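Local coordinates for protein beta-galactosidase (Bacillus circulans subsp. alkalophilus, PDB 3TTY) that probably hydrolyses beta-galactosides to release terminal galactose, working as a trimer whose galactose pocket lies in a TIM-barrel domain, at residues A[322-327]-A[369-374]; A[275-280]-A[356-361]; A[198-203]-A[215-220]. All blocks are in the same frame, centred on the assembly; numbering follows the deposited sequence.

Overall arrangement
All three contacts lie in the TIM-barrel part of the subunit. Contact 2 is at the galactose pocket, where Asp275, Tyr277 and His358 all line the pocket. Contact 1 is a neighbour, its centre about 12 Å from that of contact 2, and the two touch: Phe373 CD1 packs on Val361 O at 3.5 Å. Its Lys322 side chain comes within about 10 Å of a bound galactose, and both contacts meet the second subunit. Contact 3 (198-203 with 215-220) is remote, centred about 35 Å from contact 2 and 47 Å from contact 1; the Pro200 side chain is about 11 Å from a zinc ion, and the contact borders the third subunit.

Contact 1: A[322-327]-A[369-374]; sequences KRPGVM and HTRVFR
Pro324 and Arg371 mark the closest approach of the two backbones, with 8.1 Å between Pro324 CA and Arg371 CA. The gap separates the starts of two helices of the TIM barrel, 326-336 and 371-386, which run before and after its eighth strand. Gly325 holds the N-cap position of the first, in a left-handed conformation (phi 85°) that would push a CB against the carbonyl oxygen of Pro324. Thr370 holds the N-cap position of the second, and Arg371 belongs to its first turn.

One long side chain bridges the space. Arg371 leaves the helix with CG trans to its own N (chi1 -165°), runs out extended, and then bends at chi3, which brings the edge of the guanidinium to the turn before Gly325. There NH2 donates, near the guanidinium plane, to Lys322 O. The N-H...O angle is 145°, but the modelled separation of 2.4 Å between Arg371 NH2 and Lys322 O is shorter than an ordinary bond, so its exact length is doubtful. The Pro324 ring crosses the arginine at about a right angle, its CG 4.1 Å from Arg371 NE.

The other guanidinium nitrogens are also engaged: NE forms a salt bridge to Glu375, one turn on in the same helix, and NH1 forms another to Glu516 of the second subunit. Glu375 also accepts a hydrogen bond from Gly325 N, so a single carboxylate ties together the two helix starts. Here the barrel wall meets a neighbouring subunit, and the arginine's charge is probably balanced from both chains.

Beside the Lys322 bond, Arg371 NH2 also lies 3.4 Å from Pro324 N, not a hydrogen bond, since the proline nitrogen has no hydrogen and its lone pair is tied up in the amide.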
loop_
_atom_site.group_PDB
_atom_site.type_symbol
_atom_site.label_atom_id
_atom_site.label_comp_id
_atom_site.label_asym_id
_atom_site.label_seq_id
_atom_site.Cartn_x
_atom_site.Cartn_y
_atom_site.Cartn_z
ATOM N N LYS A 322 7.616 -17.095 -23.632
ATOM C CA LYS A 322 8.400 -18.307 -23.415
ATOM C C LYS A 322 9.404 -18.389 -24.557
ATOM O O LYS A 322 9.003 -18.419 -25.720
ATOM C CB LYS A 322 7.499 -19.555 -23.438
ATOM C CG LYS A 322 6.570 -19.688 -22.238
ATOM C CD LYS A 322 5.654 -20.923 -22.294
ATOM C CE LYS A 322 4.890 -21.101 -20.970
ATOM N NZ LYS A 322 3.954 -22.279 -20.907
ATOM N N ARG A 323 10.697 -18.416 -24.239
ATOM C CA ARG A 323 11.720 -18.491 -25.277
ATOM C C ARG A 323 11.588 -19.806 -26.043
ATOM O O ARG A 323 10.969 -20.758 -25.564
ATOM C CB ARG A 323 13.146 -18.382 -24.696
ATOM C CG ARG A 323 13.387 -17.327 -23.632
ATOM C CD ARG A 323 13.438 -15.894 -24.119
ATOM N NE ARG A 323 12.188 -15.218 -23.808
ATOM C CZ ARG A 323 12.034 -13.902 -23.668
ATOM N NH1 ARG A 323 13.058 -13.080 -23.798
ATOM N NH2 ARG A 323 10.832 -13.409 -23.386
ATOM N N PRO A 324 12.181 -19.867 -27.244
ATOM C CA PRO A 324 12.099 -21.063 -28.086
ATOM C C PRO A 324 12.383 -22.350 -27.314
ATOM O O PRO A 324 13.404 -22.434 -26.643
ATOM C CB PRO A 324 13.198 -20.819 -29.130
ATOM C CG PRO A 324 13.235 -19.343 -29.270
ATOM C CD PRO A 324 12.924 -18.777 -27.905
ATOM N N GLY A 325 11.491 -23.333 -27.425
ATOM C CA GLY A 325 11.671 -24.613 -26.770
ATOM C C GLY A 325 11.183 -24.657 -25.322
ATOM O O GLY A 325 11.039 -25.736 -24.744
ATOM N N VAL A 326 10.921 -23.494 -24.729
ATOM C CA VAL A 326 10.567 -23.461 -23.316
ATOM C C VAL A 326 9.170 -24.017 -23.079
ATOM O O VAL A 326 8.945 -24.740 -22.114
ATOM C CB VAL A 326 10.746 -22.065 -22.698
ATOM C CG1 VAL A 326 10.081 -21.982 -21.328
ATOM C CG2 VAL A 326 12.227 -21.747 -22.585
ATOM N N MET A 327 8.245 -23.698 -23.970
ATOM C CA MET A 327 6.899 -24.254 -23.880
ATOM C C MET A 327 6.978 -25.779 -23.838
ATOM O O MET A 327 6.285 -26.435 -23.049
ATOM C CB MET A 327 6.041 -23.766 -25.057
ATOM C CG MET A 327 4.567 -24.182 -25.015
ATOM S SD MET A 327 4.292 -25.921 -25.426
ATOM C CE MET A 327 4.898 -25.941 -27.116
ATOM N N HIS A 369 1.345 -19.942 -39.385
ATOM C CA HIS A 369 2.717 -19.590 -39.743
ATOM C C HIS A 369 3.292 -18.641 -38.717
ATOM O O HIS A 369 3.465 -17.441 -38.959
ATOM C CB HIS A 369 2.772 -19.039 -41.169
ATOM C CG HIS A 369 2.135 -19.958 -42.165
ATOM N ND1 HIS A 369 2.712 -21.152 -42.547
ATOM C CD2 HIS A 369 0.944 -19.892 -42.805
ATOM C CE1 HIS A 369 1.919 -21.765 -43.407
ATOM N NE2 HIS A 369 0.836 -21.023 -43.576
ATOM N N THR A 370 3.589 -19.209 -37.560
ATOM C CA THR A 370 4.005 -18.427 -36.420
ATOM C C THR A 370 4.920 -19.265 -35.533
ATOM O O THR A 370 4.848 -20.495 -35.523
ATOM C CB THR A 370 2.781 -17.953 -35.630
ATOM O OG1 THR A 370 3.074 -16.701 -35.011
ATOM C CG2 THR A 370 2.398 -18.963 -34.586
ATOM N N ARG A 371 5.808 -18.592 -34.813
ATOM C CA ARG A 371 6.733 -19.262 -33.914
ATOM C C ARG A 371 5.964 -20.124 -32.892
ATOM O O ARG A 371 6.220 -21.324 -32.748
ATOM C CB ARG A 371 7.575 -18.202 -33.212
ATOM C CG ARG A 371 8.804 -18.700 -32.519
ATOM C CD ARG A 371 9.173 -17.723 -31.420
ATOM N NE ARG A 371 9.288 -18.489 -30.204
ATOM C CZ ARG A 371 8.810 -18.140 -29.020
ATOM N NH1 ARG A 371 8.195 -16.978 -28.833
ATOM N NH2 ARG A 371 8.989 -18.973 -28.012
ATOM N N VAL A 372 5.006 -19.505 -32.207
ATOM C CA VAL A 372 4.186 -20.206 -31.227
ATOM C C VAL A 372 3.475 -21.430 -31.804
ATOM O O VAL A 372 3.486 -22.505 -31.197
ATOM C CB VAL A 372 3.143 -19.264 -30.566
ATOM C CG1 VAL A 372 2.116 -20.079 -29.795
ATOM C CG2 VAL A 372 3.838 -18.276 -29.644
ATOM N N PHE A 373 2.860 -21.280 -32.977
ATOM C CA PHE A 373 2.129 -22.398 -33.555
ATOM C C PHE A 373 3.054 -23.564 -33.884
ATOM O O PHE A 373 2.721 -24.720 -33.611
ATOM C CB PHE A 373 1.327 -21.996 -34.787
ATOM C CG PHE A 373 0.423 -23.080 -35.277
ATOM C CD1 PHE A 373 -0.931 -23.064 -34.976
ATOM C CD2 PHE A 373 0.934 -24.148 -36.001
ATOM C CE1 PHE A 373 -1.765 -24.080 -35.411
ATOM C CE2 PHE A 373 0.103 -25.167 -36.440
ATOM C CZ PHE A 373 -1.247 -25.131 -36.142
ATOM N N ARG A 374 4.214 -23.264 -34.465
ATOM C CA ARG A 374 5.151 -24.306 -34.860
ATOM C C ARG A 374 5.641 -25.105 -33.667
ATOM O O ARG A 374 5.785 -26.328 -33.748
ATOM C CB ARG A 374 6.340 -23.703 -35.612
ATOM C CG ARG A 374 5.935 -23.001 -36.900
ATOM C CD ARG A 374 7.131 -22.343 -37.552
ATOM N NE ARG A 374 6.719 -21.485 -38.656
ATOM C CZ ARG A 374 6.892 -20.169 -38.674
ATOM N NH1 ARG A 374 7.488 -19.569 -37.651
ATOM N NH2 ARG A 374 6.489 -19.461 -39.723
#

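Contact 2: A[275-280]-A[356-361]; sequences DNYPSM and KYHGAV. With GLA (alpha-D-galactopyranose), chain H.
Tyr277 and His358 meet beside O6 of the bound galactose, and the contact is chiefly aromatic. The two rings meet rim to rim, their centroids 5.8 Å apart and their planes turned 79° from one another; neither lies over the other. The touching atoms are Tyr277 CE1 and His358 NE2, at 3.5 Å, with CE1 lying in the plane of the imidazole. His358 CG stands anti to the backbone N (chi1 -162°), which carries the ring toward Tyr277 and the sugar.

Hydrogen bonds then fix the histidine. Its ND1 donates to Gly359 O at 2.9 Å, nearly straight, and the bond lies in the carbonyl plane on a lone pair and close to the ring plane. This holds the imidazole's rotation; on its other side a weak, bent bond of 2.9 Å joins His358 NE2 and galactose O6.

Packing against the sugar completes the contact. Galactose O6 sits 3.3 Å above one face of the Tyr277 ring, offset toward the rim, while Tyr277 CE2 comes within 3.1 Å of O1. Asp275 OD2 lies 3.6 Å from the same O1. The phenol OH of Tyr277 bonds to Glu307, which itself hydrogen-bonds the galactose, so the tyrosine acts as a second-shell support as well as a wall. A leucine in place of Tyr277 would probably leave that carboxylate without its phenol partner and the galactose O6 without the flat face beneath it.

The two loops follow the sixth and eighth barrel strands, with strand 303-307 between them: segment 275-280 leads from strand 273-275 to helix 284-296, while segment 356-361 comes between strand 339-344 and helix 371-386. Phe345, just past the last barrel strand, touches both rings, and Val361 packs down on Phe373 and Cys376 of helix 371-386.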
loop_
_atom_site.group_PDB
_atom_site.type_symbol
_atom_site.label_atom_id
_atom_site.label_comp_id
_atom_site.label_asym_id
_atom_site.label_seq_id
_atom_site.Cartn_x
_atom_site.Cartn_y
_atom_site.Cartn_z
ATOM N N ASP A 275 -3.641 -26.054 -13.263
ATOM C CA ASP A 275 -3.341 -25.000 -14.213
ATOM C C ASP A 275 -1.982 -24.396 -13.868
ATOM O O ASP A 275 -1.834 -23.697 -12.870
ATOM C CB ASP A 275 -4.455 -23.939 -14.177
ATOM C CG ASP A 275 -5.866 -24.543 -14.370
ATOM O OD1 ASP A 275 -5.999 -25.608 -15.012
ATOM O OD2 ASP A 275 -6.853 -23.946 -13.884
ATOM N N ASN A 276 -0.988 -24.671 -14.707
ATOM C CA ASN A 276 0.393 -24.285 -14.419
ATOM C C ASN A 276 0.860 -23.060 -15.200
ATOM O O ASN A 276 1.040 -23.113 -16.428
ATOM C CB ASN A 276 1.334 -25.464 -14.675
ATOM C CG ASN A 276 2.784 -25.098 -14.485
ATOM O OD1 ASN A 276 3.664 -25.581 -15.205
ATOM N ND2 ASN A 276 3.047 -24.229 -13.524
ATOM N N TYR A 277 1.055 -21.965 -14.469
ATOM C CA TYR A 277 1.448 -20.683 -15.053
ATOM C C TYR A 277 2.677 -20.094 -14.376
ATOM O O TYR A 277 2.562 -19.193 -13.545
ATOM C CB TYR A 277 0.288 -19.691 -14.978
ATOM C CG TYR A 277 -0.871 -20.083 -15.877
ATOM C CD1 TYR A 277 -0.902 -19.691 -17.209
ATOM C CD2 TYR A 277 -1.923 -20.859 -15.396
ATOM C CE1 TYR A 277 -1.958 -20.052 -18.036
ATOM C CE2 TYR A 277 -2.978 -21.223 -16.214
ATOM C CZ TYR A 277 -2.988 -20.817 -17.532
ATOM O OH TYR A 277 -4.029 -21.181 -18.355
ATOM N N PRO A 278 3.863 -20.613 -14.715
ATOM C CA PRO A 278 5.061 -20.031 -14.107
ATOM C C PRO A 278 5.370 -18.728 -14.791
ATOM O O PRO A 278 5.099 -18.598 -15.989
ATOM C CB PRO A 278 6.163 -21.051 -14.427
ATOM C CG PRO A 278 5.453 -22.305 -14.804
ATOM C CD PRO A 278 4.163 -21.849 -15.450
ATOM N N SER A 279 5.923 -17.779 -14.046
ATOM C CA SER A 279 6.489 -16.574 -14.636
ATOM C C SER A 279 7.938 -16.811 -15.065
ATOM O O SER A 279 8.562 -17.790 -14.668
ATOM C CB SER A 279 6.410 -15.408 -13.645
ATOM O OG SER A 279 5.057 -15.016 -13.463
ATOM N N MET A 280 8.458 -15.919 -15.897
ATOM C CA MET A 280 9.877 -15.893 -16.228
ATOM C C MET A 280 10.684 -16.013 -14.929
ATOM O O MET A 280 11.796 -16.551 -14.913
ATOM C CB MET A 280 10.189 -14.563 -16.924
ATOM C CG MET A 280 11.644 -14.345 -17.339
ATOM S SD MET A 280 11.964 -14.784 -19.066
ATOM C CE MET A 280 12.894 -16.290 -18.811
ATOM N N LYS A 356 -7.507 -10.981 -23.939
ATOM C CA LYS A 356 -7.122 -10.914 -25.348
ATOM C C LYS A 356 -5.605 -10.958 -25.584
ATOM O O LYS A 356 -5.171 -11.255 -26.699
ATOM C CB LYS A 356 -7.729 -9.690 -26.018
ATOM C CG LYS A 356 -7.338 -8.361 -25.372
ATOM C CD LYS A 356 -8.235 -7.243 -25.894
ATOM C CE LYS A 356 -7.853 -5.901 -25.305
ATOM N NZ LYS A 356 -8.507 -5.656 -24.003
ATOM N N TYR A 357 -4.805 -10.654 -24.552
ATOM C CA TYR A 357 -3.344 -10.717 -24.669
ATOM C C TYR A 357 -2.809 -11.907 -23.901
ATOM O O TYR A 357 -1.624 -11.982 -23.592
ATOM C CB TYR A 357 -2.658 -9.386 -24.273
ATOM C CG TYR A 357 -3.277 -8.277 -25.049
ATOM C CD1 TYR A 357 -3.531 -8.440 -26.403
ATOM C CD2 TYR A 357 -3.713 -7.115 -24.433
ATOM C CE1 TYR A 357 -4.161 -7.468 -27.128
ATOM C CE2 TYR A 357 -4.343 -6.134 -25.158
ATOM C CZ TYR A 357 -4.566 -6.316 -26.511
ATOM O OH TYR A 357 -5.213 -5.352 -27.256
ATOM N N HIS A 358 -3.705 -12.841 -23.595
ATOM C CA HIS A 358 -3.292 -14.188 -23.221
ATOM C C HIS A 358 -2.942 -14.980 -24.490
ATOM O O HIS A 358 -3.642 -14.900 -25.507
ATOM C CB HIS A 358 -4.385 -14.913 -22.419
ATOM C CG HIS A 358 -3.879 -16.095 -21.645
ATOM N ND1 HIS A 358 -3.501 -17.277 -22.249
ATOM C CD2 HIS A 358 -3.680 -16.274 -20.316
ATOM C CE1 HIS A 358 -3.092 -18.132 -21.326
ATOM N NE2 HIS A 358 -3.185 -17.546 -20.146
ATOM N N GLY A 359 -1.847 -15.729 -24.421
ATOM C CA GLY A 359 -1.403 -16.566 -25.523
ATOM C C GLY A 359 -2.379 -17.675 -25.876
ATOM O O GLY A 359 -3.186 -18.116 -25.044
ATOM N N ALA A 360 -2.311 -18.121 -27.126
ATOM C CA ALA A 360 -3.121 -19.240 -27.593
ATOM C C ALA A 360 -2.380 -19.949 -28.716
ATOM O O ALA A 360 -1.404 -19.427 -29.250
ATOM C CB ALA A 360 -4.479 -18.760 -28.072
ATOM N N VAL A 361 -2.834 -21.145 -29.068
ATOM C CA VAL A 361 -2.241 -21.867 -30.185
ATOM C C VAL A 361 -2.465 -21.106 -31.495
ATOM O O VAL A 361 -1.532 -20.900 -32.265
ATOM C CB VAL A 361 -2.802 -23.274 -30.281
ATOM C CG1 VAL A 361 -2.314 -23.954 -31.554
ATOM C CG2 VAL A 361 -2.399 -24.064 -29.029
HETATM C C1 GLA H . -6.912 -19.844 -15.235
HETATM C C2 GLA H . -8.353 -20.049 -15.764
HETATM C C3 GLA H . -8.458 -19.900 -17.292
HETATM C C4 GLA H . -7.739 -18.617 -17.683
HETATM C C5 GLA H . -6.310 -18.645 -17.131
HETATM C C6 GLA H . -5.583 -17.379 -17.604
HETATM O O1 GLA H . -5.979 -20.894 -15.548
HETATM O O2 GLA H . -8.837 -21.330 -15.393
HETATM O O3 GLA H . -9.825 -19.808 -17.730
HETATM O O4 GLA H . -8.460 -17.552 -17.078
HETATM O O5 GLA H . -6.358 -18.622 -15.701
HETATM O O6 GLA H . -4.167 -17.538 -17.451
#

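Contact 3: A[198-203]-A[215-220]; sequences VAPNAL and QGISLD
Pro200 and Ser218 bring the loop 198-203 to 5.9 Å, CA to CA, from the first turns of the long helix 215-243.

The proline ring points at the helix and does most of the touching. Its CG lies 3.9 Å from the CG2 methyl of Ile217 and equally near Ser218 CA, so that it rests on the helix backbone as well as on a side chain. Ile217 offers this methyl because CG2 stands opposite its backbone N, with CG1 on the N side (chi1 -57°). The two side chains meet at an oblique angle, and no hydrogen bond passes between the segments.

Ser218 adds a polar neighbour at the edge of this apolar patch. Its OG is 4.0 Å from Pro200 CB, a contact without a bond, and its hydrogen-bond partners are Glu206 and Thr212, in the chain between the two segments. The buried hydroxyl is thereby satisfied, and it ties the helix start to the chain leading into it.

Beyond the proline the loop turns on itself: Asn201 OD1 accepts from Leu203 N at 3.0 Å, the donor standing 47° out of the carbonyl plane. Leu203 then reaches the third subunit through backbone hydrogen bonds. An Asx turn thus follows the proline that packs on helix 215-243, all within the long excursion between the fourth and fifth strands of the TIM barrel.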
loop_
_atom_site.group_PDB
_atom_site.type_symbol
_atom_site.label_atom_id
_atom_site.label_comp_id
_atom_site.label_asym_id
_atom_site.label_seq_id
_atom_site.Cartn_x
_atom_site.Cartn_y
_atom_site.Cartn_z
ATOM N N VAL A 198 -19.485 -14.379 14.709
ATOM C CA VAL A 198 -19.554 -13.771 13.384
ATOM C C VAL A 198 -18.414 -14.265 12.491
ATOM O O VAL A 198 -17.432 -14.832 12.977
ATOM C CB VAL A 198 -19.560 -12.245 13.448
ATOM C CG1 VAL A 198 -20.840 -11.737 14.143
ATOM C CG2 VAL A 198 -18.308 -11.734 14.138
ATOM N N ALA A 199 -18.557 -14.088 11.182
ATOM C CA ALA A 199 -17.477 -14.448 10.270
ATOM C C ALA A 199 -16.316 -13.501 10.514
ATOM O O ALA A 199 -16.529 -12.324 10.771
ATOM C CB ALA A 199 -17.945 -14.346 8.831
ATOM N N PRO A 200 -15.082 -14.015 10.441
ATOM C CA PRO A 200 -13.907 -13.177 10.653
ATOM C C PRO A 200 -13.452 -12.491 9.370
ATOM O O PRO A 200 -12.951 -13.141 8.468
ATOM C CB PRO A 200 -12.844 -14.187 11.116
ATOM C CG PRO A 200 -13.232 -15.484 10.433
ATOM C CD PRO A 200 -14.728 -15.430 10.201
ATOM N N ASN A 201 -13.642 -11.182 9.290
ATOM C CA ASN A 201 -13.081 -10.387 8.201
ATOM C C ASN A 201 -12.755 -9.001 8.737
ATOM O O ASN A 201 -12.587 -8.837 9.937
ATOM C CB ASN A 201 -14.017 -10.350 6.978
ATOM C CG ASN A 201 -15.349 -9.691 7.276
ATOM O OD1 ASN A 201 -15.546 -9.119 8.341
ATOM N ND2 ASN A 201 -16.267 -9.750 6.314
ATOM N N ALA A 202 -12.662 -8.009 7.867
ATOM C CA ALA A 202 -12.232 -6.680 8.301
ATOM C C ALA A 202 -13.205 -5.998 9.273
ATOM O O ALA A 202 -12.841 -5.034 9.936
ATOM C CB ALA A 202 -11.950 -5.773 7.088
ATOM N N LEU A 203 -14.440 -6.486 9.349
ATOM C CA LEU A 203 -15.420 -5.900 10.254
ATOM C C LEU A 203 -15.281 -6.473 11.670
ATOM O O LEU A 203 -15.844 -5.929 12.607
ATOM C CB LEU A 203 -16.854 -6.125 9.749
ATOM C CG LEU A 203 -17.251 -5.586 8.361
ATOM C CD1 LEU A 203 -18.727 -5.892 8.010
ATOM C CD2 LEU A 203 -16.973 -4.088 8.242
ATOM N N GLN A 215 -7.084 -16.689 16.109
ATOM C CA GLN A 215 -6.732 -17.584 15.001
ATOM C C GLN A 215 -7.664 -18.797 14.902
ATOM O O GLN A 215 -7.915 -19.308 13.806
ATOM C CB GLN A 215 -5.233 -17.978 14.947
ATOM C CG GLN A 215 -4.306 -17.466 16.045
ATOM C CD GLN A 215 -4.177 -15.951 16.128
ATOM O OE1 GLN A 215 -4.913 -15.310 16.872
ATOM N NE2 GLN A 215 -3.216 -15.380 15.403
ATOM N N GLY A 216 -8.206 -19.230 16.037
ATOM C CA GLY A 216 -9.083 -20.381 16.050
ATOM C C GLY A 216 -10.301 -20.163 15.176
ATOM O O GLY A 216 -10.738 -21.065 14.448
ATOM N N ILE A 217 -10.858 -18.961 15.254
ATOM C CA ILE A 217 -11.998 -18.589 14.431
ATOM C C ILE A 217 -11.593 -18.489 12.947
ATOM O O ILE A 217 -12.238 -19.054 12.074
ATOM C CB ILE A 217 -12.586 -17.255 14.922
ATOM C CG1 ILE A 217 -12.978 -17.374 16.397
ATOM C CG2 ILE A 217 -13.781 -16.846 14.081
ATOM C CD1 ILE A 217 -13.615 -16.116 16.974
ATOM N N SER A 218 -10.508 -17.772 12.679
ATOM C CA SER A 218 -10.017 -17.588 11.322
ATOM C C SER A 218 -9.693 -18.925 10.670
ATOM O O SER A 218 -10.009 -19.156 9.503
ATOM C CB SER A 218 -8.776 -16.709 11.347
ATOM O OG SER A 218 -9.104 -15.404 11.786
ATOM N N LEU A 219 -9.064 -19.806 11.436
ATOM C CA LEU A 219 -8.694 -21.127 10.951
ATOM C C LEU A 219 -9.929 -21.937 10.564
ATOM O O LEU A 219 -9.996 -22.472 9.464
ATOM C CB LEU A 219 -7.881 -21.867 12.014
ATOM C CG LEU A 219 -7.378 -23.277 11.699
ATOM C CD1 LEU A 219 -6.674 -23.307 10.361
ATOM C CD2 LEU A 219 -6.451 -23.784 12.823
ATOM N N ASP A 220 -10.900 -22.020 11.475
ATOM C CA ASP A 220 -12.164 -22.703 11.212
ATOM C C ASP A 220 -12.961 -22.122 10.064
ATOM O O ASP A 220 -13.638 -22.851 9.359
ATOM C CB ASP A 220 -13.057 -22.752 12.460
ATOM C CG ASP A 220 -12.615 -23.818 13.447
ATOM O OD1 ASP A 220 -13.118 -23.813 14.590
ATOM O OD2 ASP A 220 -11.741 -24.640 13.087
#